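Local coordinates for protein signal recognition particle receptor subunit beta (Mus musculus, PDB 2FH5) that binds GTP and, as the beta subunit of the signal recognition particle receptor, helps target nascent secretory proteins correctly to the endoplasmic reticulum membrane, at residues B[24-27]-B[31-34]; B[39-44]-B[73-78]; B[82-87]-B[99-104]; B[135-140]-B[175-180]. All blocks are in the same frame, centred on the assembly; numbering follows the deposited sequence.

Contact 1. Residues B[24-27]-B[31-34]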
loop_
_atom_site.group_PDB
_atom_site.type_symbol
_atom_site.label_atom_id
_atom_site.label_comp_id
_atom_site.label_asym_id
_atom_site.label_seq_id
_atom_site.Cartn_x
_atom_site.Cartn_y
_atom_site.Cartn_z
ATOM N N PHE B 24 3.217 6.349 -3.509
ATOM C CA PHE B 24 4.594 5.896 -3.606
ATOM C C PHE B 24 4.898 5.551 -5.077
ATOM O O PHE B 24 5.919 5.977 -5.621
ATOM C CB PHE B 24 4.739 4.679 -2.676
ATOM C CG PHE B 24 6.077 4.000 -2.698
ATOM C CD1 PHE B 24 7.153 4.517 -1.999
ATOM C CD2 PHE B 24 6.224 2.757 -3.310
ATOM C CE1 PHE B 24 8.371 3.795 -1.890
ATOM C CE2 PHE B 24 7.434 2.028 -3.212
ATOM C CZ PHE B 24 8.498 2.548 -2.499
ATOM N N VAL B 25 4.002 4.802 -5.717
ATOM C CA VAL B 25 4.177 4.402 -7.115
ATOM C C VAL B 25 4.133 5.612 -8.054
ATOM O O VAL B 25 4.980 5.776 -8.922
ATOM C CB VAL B 25 3.079 3.386 -7.550
ATOM C CG1 VAL B 25 3.146 3.147 -9.055
ATOM C CG2 VAL B 25 3.263 2.075 -6.802
ATOM N N ARG B 26 3.122 6.440 -7.879
ATOM C CA ARG B 26 2.948 7.641 -8.673
ATOM C C ARG B 26 4.172 8.577 -8.621
ATOM O O ARG B 26 4.505 9.215 -9.619
ATOM C CB ARG B 26 1.736 8.405 -8.164
ATOM C CG ARG B 26 1.053 9.175 -9.219
ATOM C CD ARG B 26 0.001 8.295 -9.798
ATOM N NE ARG B 26 -0.102 8.427 -11.244
ATOM C CZ ARG B 26 -1.048 7.837 -11.963
ATOM N NH1 ARG B 26 -1.966 7.091 -11.348
ATOM N NH2 ARG B 26 -1.049 7.958 -13.288
ATOM N N LEU B 27 4.823 8.660 -7.458
ATOM C CA LEU B 27 5.982 9.520 -7.278
ATOM C C LEU B 27 7.207 8.962 -7.964
ATOM O O LEU B 27 8.047 9.707 -8.461
ATOM C CB LEU B 27 6.306 9.710 -5.783
ATOM C CG LEU B 27 5.421 10.691 -5.010
ATOM C CD1 LEU B 27 5.656 10.567 -3.527
ATOM C CD2 LEU B 27 5.712 12.100 -5.464
ATOM N N GLN B 31 3.086 6.550 -12.938
ATOM C CA GLN B 31 2.002 5.694 -13.396
ATOM C C GLN B 31 1.079 5.126 -12.329
ATOM O O GLN B 31 1.282 5.313 -11.134
ATOM C CB GLN B 31 2.587 4.544 -14.191
ATOM C CG GLN B 31 3.236 4.973 -15.490
ATOM C CD GLN B 31 4.277 3.988 -15.944
ATOM O OE1 GLN B 31 4.027 2.781 -16.006
ATOM N NE2 GLN B 31 5.468 4.495 -16.255
ATOM N N TYR B 32 0.051 4.434 -12.798
ATOM C CA TYR B 32 -0.912 3.763 -11.944
ATOM C C TYR B 32 -0.507 2.294 -11.942
ATOM O O TYR B 32 0.121 1.827 -12.887
ATOM C CB TYR B 32 -2.330 3.867 -12.510
ATOM C CG TYR B 32 -3.308 2.943 -11.806
ATOM C CD1 TYR B 32 -3.908 3.321 -10.612
ATOM C CD2 TYR B 32 -3.593 1.664 -12.311
ATOM C CE1 TYR B 32 -4.765 2.464 -9.927
ATOM C CE2 TYR B 32 -4.448 0.790 -11.635
ATOM C CZ TYR B 32 -5.027 1.203 -10.435
ATOM O OH TYR B 32 -5.832 0.352 -9.715
ATOM N N ARG B 33 -0.851 1.590 -10.869
ATOM C CA ARG B 33 -0.598 0.150 -10.724
ATOM C C ARG B 33 -1.585 -0.381 -9.711
ATOM O O ARG B 33 -1.898 0.287 -8.741
ATOM C CB ARG B 33 0.797 -0.150 -10.173
ATOM C CG ARG B 33 1.952 0.216 -11.055
ATOM C CD ARG B 33 2.304 -0.878 -12.055
ATOM N NE ARG B 33 3.673 -0.722 -12.551
ATOM C CZ ARG B 33 4.126 0.355 -13.193
ATOM N NH1 ARG B 33 3.316 1.380 -13.431
ATOM N NH2 ARG B 33 5.401 0.430 -13.565
ATOM N N ASP B 34 -2.073 -1.586 -9.938
ATOM C CA ASP B 34 -2.959 -2.220 -8.989
ATOM C C ASP B 34 -2.146 -2.582 -7.762
ATOM O O ASP B 34 -0.970 -2.905 -7.854
ATOM C CB ASP B 34 -3.574 -3.489 -9.581
ATOM C CG ASP B 34 -4.692 -3.182 -10.557
ATOM O OD1 ASP B 34 -5.647 -2.467 -10.163
ATOM O OD2 ASP B 34 -4.609 -3.658 -11.709
#

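Contact 2. Residues B[39-44]-B[73-78]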
loop_
_atom_site.group_PDB
_atom_site.type_symbol
_atom_site.label_atom_id
_atom_site.label_comp_id
_atom_site.label_asym_id
_atom_site.label_seq_id
_atom_site.Cartn_x
_atom_site.Cartn_y
_atom_site.Cartn_z
ATOM N N ILE B 39 2.001 -5.884 3.381
ATOM C CA ILE B 39 2.335 -6.606 4.597
ATOM C C ILE B 39 3.762 -6.348 5.120
ATOM O O ILE B 39 4.104 -6.779 6.216
ATOM C CB ILE B 39 2.031 -8.134 4.472
ATOM C CG1 ILE B 39 3.035 -8.828 3.579
ATOM C CG2 ILE B 39 0.649 -8.340 3.856
ATOM C CD1 ILE B 39 2.672 -10.290 3.389
ATOM N N THR B 40 4.590 -5.678 4.326
ATOM C CA THR B 40 5.934 -5.243 4.750
ATOM C C THR B 40 6.155 -3.869 4.133
ATOM O O THR B 40 5.383 -3.407 3.296
ATOM C CB THR B 40 7.151 -6.106 4.269
ATOM O OG1 THR B 40 7.103 -6.279 2.848
ATOM C CG2 THR B 40 7.196 -7.428 4.972
ATOM N N ASP B 41 7.232 -3.233 4.542
ATOM C CA ASP B 41 7.587 -1.931 4.021
ATOM C C ASP B 41 8.272 -2.114 2.672
ATOM O O ASP B 41 8.767 -3.184 2.359
ATOM C CB ASP B 41 8.584 -1.286 4.959
ATOM C CG ASP B 41 9.778 -2.195 5.214
ATOM O OD1 ASP B 41 9.646 -3.160 6.003
ATOM O OD2 ASP B 41 10.848 -1.966 4.606
ATOM N N SER B 42 8.277 -1.060 1.875
ATOM C CA SER B 42 8.979 -1.060 0.612
ATOM C C SER B 42 9.666 0.317 0.502
ATOM O O SER B 42 9.204 1.329 1.044
ATOM C CB SER B 42 8.036 -1.373 -0.579
ATOM O OG SER B 42 6.826 -0.646 -0.587
ATOM N N SER B 43 10.798 0.354 -0.175
ATOM C CA SER B 43 11.546 1.594 -0.271
ATOM C C SER B 43 12.198 1.736 -1.638
ATOM O O SER B 43 12.412 0.745 -2.337
ATOM C CB SER B 43 12.622 1.589 0.805
ATOM O OG SER B 43 13.512 0.508 0.581
ATOM N N ALA B 44 12.510 2.973 -2.006
ATOM C CA ALA B 44 13.146 3.267 -3.278
ATOM C C ALA B 44 13.639 4.717 -3.288
ATOM O O ALA B 44 13.125 5.569 -2.550
ATOM C CB ALA B 44 12.175 3.043 -4.399
ATOM N N ASP B 73 8.368 2.503 14.564
ATOM C CA ASP B 73 9.450 2.505 15.561
ATOM C C ASP B 73 10.775 2.150 14.895
ATOM O O ASP B 73 11.800 2.772 15.172
ATOM C CB ASP B 73 9.234 1.464 16.663
ATOM C CG ASP B 73 8.089 1.810 17.598
ATOM O OD1 ASP B 73 7.829 3.022 17.810
ATOM O OD2 ASP B 73 7.463 0.858 18.140
ATOM N N ARG B 74 10.758 1.142 14.023
ATOM C CA ARG B 74 11.980 0.705 13.365
ATOM C C ARG B 74 12.627 1.742 12.449
ATOM O O ARG B 74 13.847 1.820 12.378
ATOM C CB ARG B 74 11.732 -0.586 12.571
ATOM C CG ARG B 74 12.984 -1.113 11.897
ATOM C CD ARG B 74 12.709 -2.129 10.807
ATOM N NE ARG B 74 12.202 -3.391 11.330
ATOM C CZ ARG B 74 12.048 -4.490 10.597
ATOM N NH1 ARG B 74 12.369 -4.482 9.303
ATOM N NH2 ARG B 74 11.562 -5.597 11.154
ATOM N N PHE B 75 11.824 2.549 11.764
ATOM C CA PHE B 75 12.377 3.530 10.841
ATOM C C PHE B 75 12.343 4.994 11.273
ATOM O O PHE B 75 12.935 5.837 10.589
ATOM C CB PHE B 75 11.656 3.435 9.486
ATOM C CG PHE B 75 11.912 2.154 8.737
ATOM C CD1 PHE B 75 13.160 1.898 8.158
ATOM C CD2 PHE B 75 10.912 1.183 8.624
ATOM C CE1 PHE B 75 13.407 0.684 7.477
ATOM C CE2 PHE B 75 11.152 -0.021 7.952
ATOM C CZ PHE B 75 12.401 -0.266 7.380
ATOM N N LYS B 76 11.659 5.322 12.371
ATOM C CA LYS B 76 11.548 6.729 12.756
ATOM C C LYS B 76 12.842 7.523 12.917
ATOM O O LYS B 76 12.933 8.653 12.421
ATOM C CB LYS B 76 10.684 6.892 14.013
ATOM C CG LYS B 76 11.177 6.173 15.236
ATOM C CD LYS B 76 10.234 6.390 16.402
ATOM C CE LYS B 76 10.698 5.629 17.632
ATOM N NZ LYS B 76 9.730 5.750 18.769
ATOM N N SER B 77 13.849 6.950 13.576
ATOM C CA SER B 77 15.102 7.683 13.768
ATOM C C SER B 77 15.834 8.014 12.456
ATOM O O SER B 77 16.717 8.871 12.448
ATOM C CB SER B 77 16.033 6.922 14.716
ATOM O OG SER B 77 16.516 5.732 14.119
ATOM N N SER B 78 15.455 7.354 11.357
ATOM C CA SER B 78 16.063 7.595 10.034
ATOM C C SER B 78 15.267 8.603 9.196
ATOM O O SER B 78 15.669 8.931 8.072
ATOM C CB SER B 78 16.135 6.292 9.217
ATOM O OG SER B 78 16.649 5.203 9.973
#

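Contact 3. Residues B[82-87]-B[99-104]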
loop_
_atom_site.group_PDB
_atom_site.type_symbol
_atom_site.label_atom_id
_atom_site.label_comp_id
_atom_site.label_asym_id
_atom_site.label_seq_id
_atom_site.Cartn_x
_atom_site.Cartn_y
_atom_site.Cartn_z
ATOM N N VAL B 82 7.975 12.875 7.450
ATOM C CA VAL B 82 6.908 11.906 7.563
ATOM C C VAL B 82 5.708 12.465 6.836
ATOM O O VAL B 82 5.363 13.626 7.046
ATOM C CB VAL B 82 6.504 11.680 9.033
ATOM C CG1 VAL B 82 5.286 10.728 9.120
ATOM C CG2 VAL B 82 7.677 11.119 9.791
ATOM N N VAL B 83 5.102 11.654 5.964
ATOM C CA VAL B 83 3.895 12.042 5.231
ATOM C C VAL B 83 2.818 11.136 5.762
ATOM O O VAL B 83 2.891 9.902 5.608
ATOM C CB VAL B 83 4.007 11.789 3.729
ATOM C CG1 VAL B 83 2.695 12.197 3.030
ATOM C CG2 VAL B 83 5.190 12.571 3.165
ATOM N N PHE B 84 1.845 11.731 6.429
ATOM C CA PHE B 84 0.748 10.962 6.987
ATOM C C PHE B 84 -0.367 11.076 5.950
ATOM O O PHE B 84 -0.921 12.162 5.733
ATOM C CB PHE B 84 0.329 11.554 8.351
ATOM C CG PHE B 84 -0.674 10.721 9.107
ATOM C CD1 PHE B 84 -2.030 10.727 8.750
ATOM C CD2 PHE B 84 -0.265 9.917 10.165
ATOM C CE1 PHE B 84 -2.966 9.935 9.445
ATOM C CE2 PHE B 84 -1.193 9.111 10.879
ATOM C CZ PHE B 84 -2.541 9.121 10.519
ATOM N N VAL B 85 -0.679 9.958 5.297
ATOM C CA VAL B 85 -1.717 9.935 4.265
ATOM C C VAL B 85 -3.131 9.722 4.798
ATOM O O VAL B 85 -3.372 8.876 5.648
ATOM C CB VAL B 85 -1.401 8.858 3.245
ATOM C CG1 VAL B 85 -2.375 8.941 2.104
ATOM C CG2 VAL B 85 0.045 9.006 2.782
ATOM N N VAL B 86 -4.069 10.494 4.280
ATOM C CA VAL B 86 -5.465 10.424 4.708
ATOM C C VAL B 86 -6.440 10.230 3.537
ATOM O O VAL B 86 -6.366 10.945 2.538
ATOM C CB VAL B 86 -5.867 11.733 5.437
ATOM C CG1 VAL B 86 -7.334 11.678 5.901
ATOM C CG2 VAL B 86 -4.946 11.957 6.600
ATOM N N ASP B 87 -7.339 9.263 3.652
ATOM C CA ASP B 87 -8.335 9.048 2.624
ATOM C C ASP B 87 -9.339 10.176 2.871
ATOM O O ASP B 87 -10.138 10.094 3.798
ATOM C CB ASP B 87 -9.030 7.693 2.820
ATOM C CG ASP B 87 -10.106 7.416 1.762
ATOM O OD1 ASP B 87 -10.843 8.359 1.414
ATOM O OD2 ASP B 87 -10.228 6.254 1.291
ATOM N N ALA B 99 -7.236 10.206 13.768
ATOM C CA ALA B 99 -6.721 11.020 14.891
ATOM C C ALA B 99 -5.892 10.202 15.885
ATOM O O ALA B 99 -4.830 10.626 16.330
ATOM C CB ALA B 99 -7.882 11.710 15.632
ATOM N N GLU B 100 -6.384 9.020 16.219
ATOM C CA GLU B 100 -5.693 8.144 17.153
ATOM C C GLU B 100 -4.316 7.704 16.668
ATOM O O GLU B 100 -3.374 7.589 17.469
ATOM C CB GLU B 100 -6.558 6.919 17.433
ATOM C CG GLU B 100 -5.890 5.838 18.230
ATOM C CD GLU B 100 -6.879 4.744 18.601
ATOM O OE1 GLU B 100 -7.775 5.048 19.428
ATOM O OE2 GLU B 100 -6.779 3.605 18.064
ATOM N N PHE B 101 -4.196 7.445 15.364
ATOM C CA PHE B 101 -2.919 7.017 14.823
ATOM C C PHE B 101 -2.022 8.246 14.699
ATOM O O PHE B 101 -0.852 8.192 15.048
ATOM C CB PHE B 101 -3.128 6.326 13.466
ATOM C CG PHE B 101 -1.853 5.847 12.795
ATOM C CD1 PHE B 101 -0.693 5.592 13.531
ATOM C CD2 PHE B 101 -1.812 5.669 11.414
ATOM C CE1 PHE B 101 0.497 5.181 12.899
ATOM C CE2 PHE B 101 -0.634 5.258 10.772
ATOM C CZ PHE B 101 0.528 5.018 11.521
ATOM N N LEU B 102 -2.572 9.353 14.216
ATOM C CA LEU B 102 -1.795 10.581 14.081
ATOM C C LEU B 102 -1.223 11.007 15.444
ATOM O O LEU B 102 -0.063 11.422 15.543
ATOM C CB LEU B 102 -2.667 11.681 13.472
ATOM C CG LEU B 102 -2.008 13.043 13.294
ATOM C CD1 LEU B 102 -0.755 12.932 12.426
ATOM C CD2 LEU B 102 -3.042 14.005 12.705
ATOM N N TYR B 103 -2.030 10.869 16.494
ATOM C CA TYR B 103 -1.612 11.181 17.870
ATOM C C TYR B 103 -0.282 10.500 18.190
ATOM O O TYR B 103 0.671 11.144 18.626
ATOM C CB TYR B 103 -2.678 10.686 18.854
ATOM C CG TYR B 103 -2.417 11.070 20.293
ATOM C CD1 TYR B 103 -2.762 12.331 20.775
ATOM C CD2 TYR B 103 -1.824 10.174 21.175
ATOM C CE1 TYR B 103 -2.528 12.686 22.098
ATOM C CE2 TYR B 103 -1.583 10.525 22.498
ATOM C CZ TYR B 103 -1.940 11.778 22.951
ATOM O OH TYR B 103 -1.733 12.110 24.273
ATOM N N GLN B 104 -0.226 9.185 17.999
ATOM C CA GLN B 104 1.010 8.443 18.232
ATOM C C GLN B 104 2.126 8.914 17.302
ATOM O O GLN B 104 3.298 8.891 17.679
ATOM C CB GLN B 104 0.799 6.944 18.029
ATOM C CG GLN B 104 0.732 6.150 19.323
ATOM C CD GLN B 104 -0.553 5.318 19.431
ATOM O OE1 GLN B 104 -0.656 4.403 20.263
ATOM N NE2 GLN B 104 -1.543 5.642 18.592
#

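Contact 4. Residues B[135-140]-B[175-180]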
loop_
_atom_site.group_PDB
_atom_site.type_symbol
_atom_site.label_atom_id
_atom_site.label_comp_id
_atom_site.label_asym_id
_atom_site.label_seq_id
_atom_site.Cartn_x
_atom_site.Cartn_y
_atom_site.Cartn_z
ATOM N N LEU B 135 -10.916 21.450 6.066
ATOM C CA LEU B 135 -11.863 20.785 6.960
ATOM C C LEU B 135 -11.246 19.598 7.722
ATOM O O LEU B 135 -11.605 19.318 8.873
ATOM C CB LEU B 135 -13.080 20.302 6.181
ATOM C CG LEU B 135 -14.113 19.511 7.000
ATOM C CD1 LEU B 135 -14.646 20.323 8.170
ATOM C CD2 LEU B 135 -15.260 19.127 6.077
ATOM N N ILE B 136 -10.314 18.898 7.091
ATOM C CA ILE B 136 -9.694 17.765 7.763
ATOM C C ILE B 136 -8.823 18.277 8.910
ATOM O O ILE B 136 -8.811 17.684 9.996
ATOM C CB ILE B 136 -8.899 16.910 6.743
ATOM C CG1 ILE B 136 -9.903 16.071 5.947
ATOM C CG2 ILE B 136 -7.847 16.034 7.443
ATOM C CD1 ILE B 136 -9.324 15.464 4.703
ATOM N N GLN B 137 -8.120 19.387 8.683
ATOM C CA GLN B 137 -7.290 19.958 9.733
ATOM C C GLN B 137 -8.154 20.369 10.921
ATOM O O GLN B 137 -7.816 20.090 12.076
ATOM C CB GLN B 137 -6.542 21.195 9.258
ATOM C CG GLN B 137 -5.526 21.608 10.294
ATOM C CD GLN B 137 -4.906 22.965 10.055
ATOM O OE1 GLN B 137 -4.623 23.347 8.922
ATOM N NE2 GLN B 137 -4.666 23.692 11.138
ATOM N N GLN B 138 -9.271 21.028 10.626
ATOM C CA GLN B 138 -10.175 21.479 11.670
ATOM C C GLN B 138 -10.709 20.306 12.496
ATOM O O GLN B 138 -10.620 20.333 13.724
ATOM C CB GLN B 138 -11.336 22.288 11.068
ATOM C CG GLN B 138 -12.553 22.406 11.997
ATOM C CD GLN B 138 -13.668 23.300 11.444
ATOM O OE1 GLN B 138 -13.894 23.358 10.227
ATOM N NE2 GLN B 138 -14.381 23.988 12.345
ATOM N N GLN B 139 -11.246 19.275 11.842
ATOM C CA GLN B 139 -11.772 18.129 12.580
ATOM C C GLN B 139 -10.680 17.342 13.319
ATOM O O GLN B 139 -10.918 16.794 14.396
ATOM C CB GLN B 139 -12.555 17.223 11.642
ATOM C CG GLN B 139 -13.796 17.898 11.085
ATOM C CD GLN B 139 -14.722 18.406 12.194
ATOM O OE1 GLN B 139 -15.284 17.611 12.966
ATOM N NE2 GLN B 139 -14.874 19.741 12.288
ATOM N N LEU B 140 -9.477 17.285 12.767
ATOM C CA LEU B 140 -8.416 16.578 13.475
ATOM C C LEU B 140 -7.972 17.332 14.731
ATOM O O LEU B 140 -7.643 16.706 15.743
ATOM C CB LEU B 140 -7.210 16.359 12.578
ATOM C CG LEU B 140 -7.379 15.183 11.639
ATOM C CD1 LEU B 140 -6.289 15.267 10.598
ATOM C CD2 LEU B 140 -7.348 13.875 12.452
ATOM N N PHE B 175 -6.345 22.526 21.574
ATOM C CA PHE B 175 -5.300 22.040 20.671
ATOM C C PHE B 175 -5.340 22.558 19.244
ATOM O O PHE B 175 -6.407 22.692 18.657
ATOM C CB PHE B 175 -5.303 20.512 20.572
ATOM C CG PHE B 175 -4.240 19.988 19.648
ATOM C CD1 PHE B 175 -2.920 19.915 20.070
ATOM C CD2 PHE B 175 -4.526 19.712 18.325
ATOM C CE1 PHE B 175 -1.907 19.592 19.189
ATOM C CE2 PHE B 175 -3.504 19.389 17.434
ATOM C CZ PHE B 175 -2.199 19.333 17.873
ATOM N N GLU B 176 -4.155 22.818 18.694
ATOM C CA GLU B 176 -4.008 23.271 17.314
ATOM C C GLU B 176 -2.634 22.815 16.894
ATOM O O GLU B 176 -1.730 22.778 17.714
ATOM C CB GLU B 176 -4.114 24.797 17.202
ATOM C CG GLU B 176 -5.546 25.294 17.118
ATOM C CD GLU B 176 -5.655 26.810 17.163
ATOM O OE1 GLU B 176 -5.208 27.490 16.212
ATOM O OE2 GLU B 176 -6.198 27.318 18.167
ATOM N N PHE B 177 -2.476 22.452 15.627
ATOM C CA PHE B 177 -1.183 21.992 15.132
ATOM C C PHE B 177 -0.067 23.028 15.255
ATOM O O PHE B 177 1.088 22.662 15.478
ATOM C CB PHE B 177 -1.320 21.527 13.684
ATOM C CG PHE B 177 -2.059 20.218 13.533
ATOM C CD1 PHE B 177 -1.440 19.011 13.859
ATOM C CD2 PHE B 177 -3.379 20.194 13.069
ATOM C CE1 PHE B 177 -2.133 17.784 13.725
ATOM C CE2 PHE B 177 -4.083 18.983 12.927
ATOM C CZ PHE B 177 -3.462 17.776 13.255
ATOM N N SER B 178 -0.398 24.312 15.119
ATOM C CA SER B 178 0.608 25.384 15.240
ATOM C C SER B 178 1.309 25.429 16.621
ATOM O O SER B 178 2.435 25.896 16.727
ATOM C CB SER B 178 -0.025 26.745 14.956
ATOM O OG SER B 178 -0.973 27.064 15.959
ATOM N N GLN B 179 0.652 24.938 17.667
ATOM C CA GLN B 179 1.249 24.922 19.001
ATOM C C GLN B 179 2.340 23.851 19.111
ATOM O O GLN B 179 3.003 23.712 20.140
ATOM C CB GLN B 179 0.183 24.623 20.064
ATOM C CG GLN B 179 -1.116 25.368 19.883
ATOM C CD GLN B 179 -2.192 24.844 20.798
ATOM O OE1 GLN B 179 -1.962 23.894 21.563
ATOM N NE2 GLN B 179 -3.384 25.454 20.735
ATOM N N LEU B 180 2.535 23.087 18.053
ATOM C CA LEU B 180 3.505 22.016 18.113
ATOM C C LEU B 180 4.926 22.402 17.784
ATOM O O LEU B 180 5.165 23.220 16.894
ATOM C CB LEU B 180 3.092 20.886 17.158
ATOM C CG LEU B 180 1.873 20.015 17.455
ATOM C CD1 LEU B 180 1.808 18.890 16.441
ATOM C CD2 LEU B 180 1.981 19.447 18.860
#

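Contact 1. Residues B[24-27]-B[31-34]
V25 meets the chain that follows its own helix. CG1 of V25 lies 3.5 Å from the backbone O of Q31 and 3.7 Å from CG of R33. CG1 stands anti to the backbone N (chi1 171°), and this branch makes the V25 side of the contact with 31-34. The side chains of V25 and R33 cross at about a right angle, and the methyl meets the aliphatic part of the arginine. The guanidinium of R33 turns back over its own segment. NH1 of R33 gives a bond of 3.0 Å to OE1 of Q31 and a longer, straighter one to the backbone O of Y32, while NH2 bonds to the backbone of the partner protein chain. R26 comes next. Its chain bends at chi2 and chi3 and lays one face of the guanidinium over the Q31-Y32 peptide, with C of Q31 3.5 Å above the plane. NH1 of R26 sits 3.4 Å from CB of Y32. NE of R26 is close to O of Q31, but the angle is too poor for a hydrogen bond. NH1 of R26 has a weak bond to O of A191, and NH2 one to O of G30. Y32 touches the bound GTP, so this turn borders the nucleotide pocket. The P-loop runs into the start of helix 20-29. F24 and L27 on it pack against strands 42-47 and 55-60, and L27 reaches helix 204-213.

Contact 2. Residues B[39-44]-B[73-78]
D41 and F75 meet almost squarely, their side chains crossing at about a right angle. The carboxylate of D41 lies against the far end of the ring. OD2 of D41 is 3.6 Å from CZ of F75, and CG of D41 is 3.8 Å from CE2 of F75. The carboxylate and ring planes stand 61° apart, so the two flat groups do not stack. No hydrogen bond spans the contact. CG of D41 lies between its backbone N and carbonyl carbon (chi1 54°), a setting that brings the carboxylate to the ring. R74 brings a positive charge near D41. CD of R74 sits 3.8 Å above one face of the F75 ring, and NH1 of R74 is 4.5 Å from OD1 of D41. That oxygen lies well out of the guanidinium plane, so the attraction is one of charge without a directed N-H. An alanine in place of D41 is likely to leave the end of the F75 ring less covered and the R74 guanidinium without its nearby negative charge. This is a small surface contact, burying 88 Å². It bridges the entry to strand 42-47, outermost in this chain's sheet, and the end of helix 65-75. D41 and F75 both touch L61, and F75 also packs on I59 of strand 55-60, the neighbour of strand 42-47 in the sheet.

Contact 3. Residues B[82-87]-B[99-104]
F84 pairs with F101 in the one aromatic contact between these segments. The ring centroids are 5.2 Å apart and the planes are inclined at 53°, which is neither a stack nor an edge-to-face pair. The end of the F84 ring comes over one face of F101, with CE2 of F84 3.5 Å from CD2 of F101. CG of F84 is anti to the backbone N (chi1 -172°), which sends the ring out from the strand toward the helix.

A CH-pi contact comes second. CD1 of L102 lies over a face of the F84 ring, 4.1 Å from the ring centroid. CD1 of L102 is offset toward the rim, 3.8 Å from CD2 of F84. The helix backbone takes part as well, since CE2 of F84 is 3.6 Å from CA of L102. The F84 ring thus touches both: L102 over one face, F101 at an oblique angle. No hydrogen bond crosses, and all three residues are buried. A serine in place of F84 would probably open a gap here and leave the F101 face and the L102 methyl without their shared partner.

Further out, F101 makes a cation-pi contact with R68 and meets the F69 ring. L102 and F84 both pack on I120 of strand 117-123. F101 also comes close to G14 of the GTP-binding P-loop. Strand 79-87, helix 91-110 and strand 117-123 form a beta-alpha-beta unit, the repeating element of the P-loop NTPase fold.

Contact 4. Residues B[135-140]-B[175-180]
The ring of F177 lies against helix 133-150, touching Q137 and L140, three residues apart. CG of F177 is anti to its carbonyl carbon (chi1 -72°), which carries the ring to the helix. Q137 touches it with its aliphatic part: CG of Q137 is 3.8 Å from CD2 of F177. CG of Q137 is anti to the backbone N (chi1 -170°) and the chain runs extended beyond it. The two side chains slide past each other in opposite directions. The Q137 amide is steeply turned from the ring, its plane 75° away, and its NE2 bonds to OE2 of E141. That same oxygen also accepts the backbone N of F177. In this P-loop NTPase fold the 3-10 turn 177-179 comes shortly before strand 184-188, the outermost strand at one end of this chain's sheet. L140 meets the ring at its edge, with CB of L140 4.1 Å from CZ of F177. The backbone O of Q137 also lies at the edge, in the ring plane. F175 covers one F177 face, with CE2 of F175 4.1 Å above the ring. The ring is further enclosed by F186, which meets it edge-to-face, and by L102 of helix 91-110.

How the contacts relate
Along the chain the four contacts run in series; none nests or crosses. Contact 1 closes the short turn after helix 20-29. Contact 2 spans strand 55-60 and most of helix 65-75. F24 of contact 1 packs on S42 and S43 of contact 2, joining helix and strand 42-47. Contact 3 follows directly and closes the short connection from strand 79-87 to helix 91-110, the first half of a beta-alpha-beta unit. Contact 4 closes the longest loop of the four, with 34 residues between its segments, and ties helix 133-150 to the loop before strand 184-188. It touches contact 3, where L102 reaches both F177 and L140. Contacts 1 and 4 lie on opposite sides of the chain's centre.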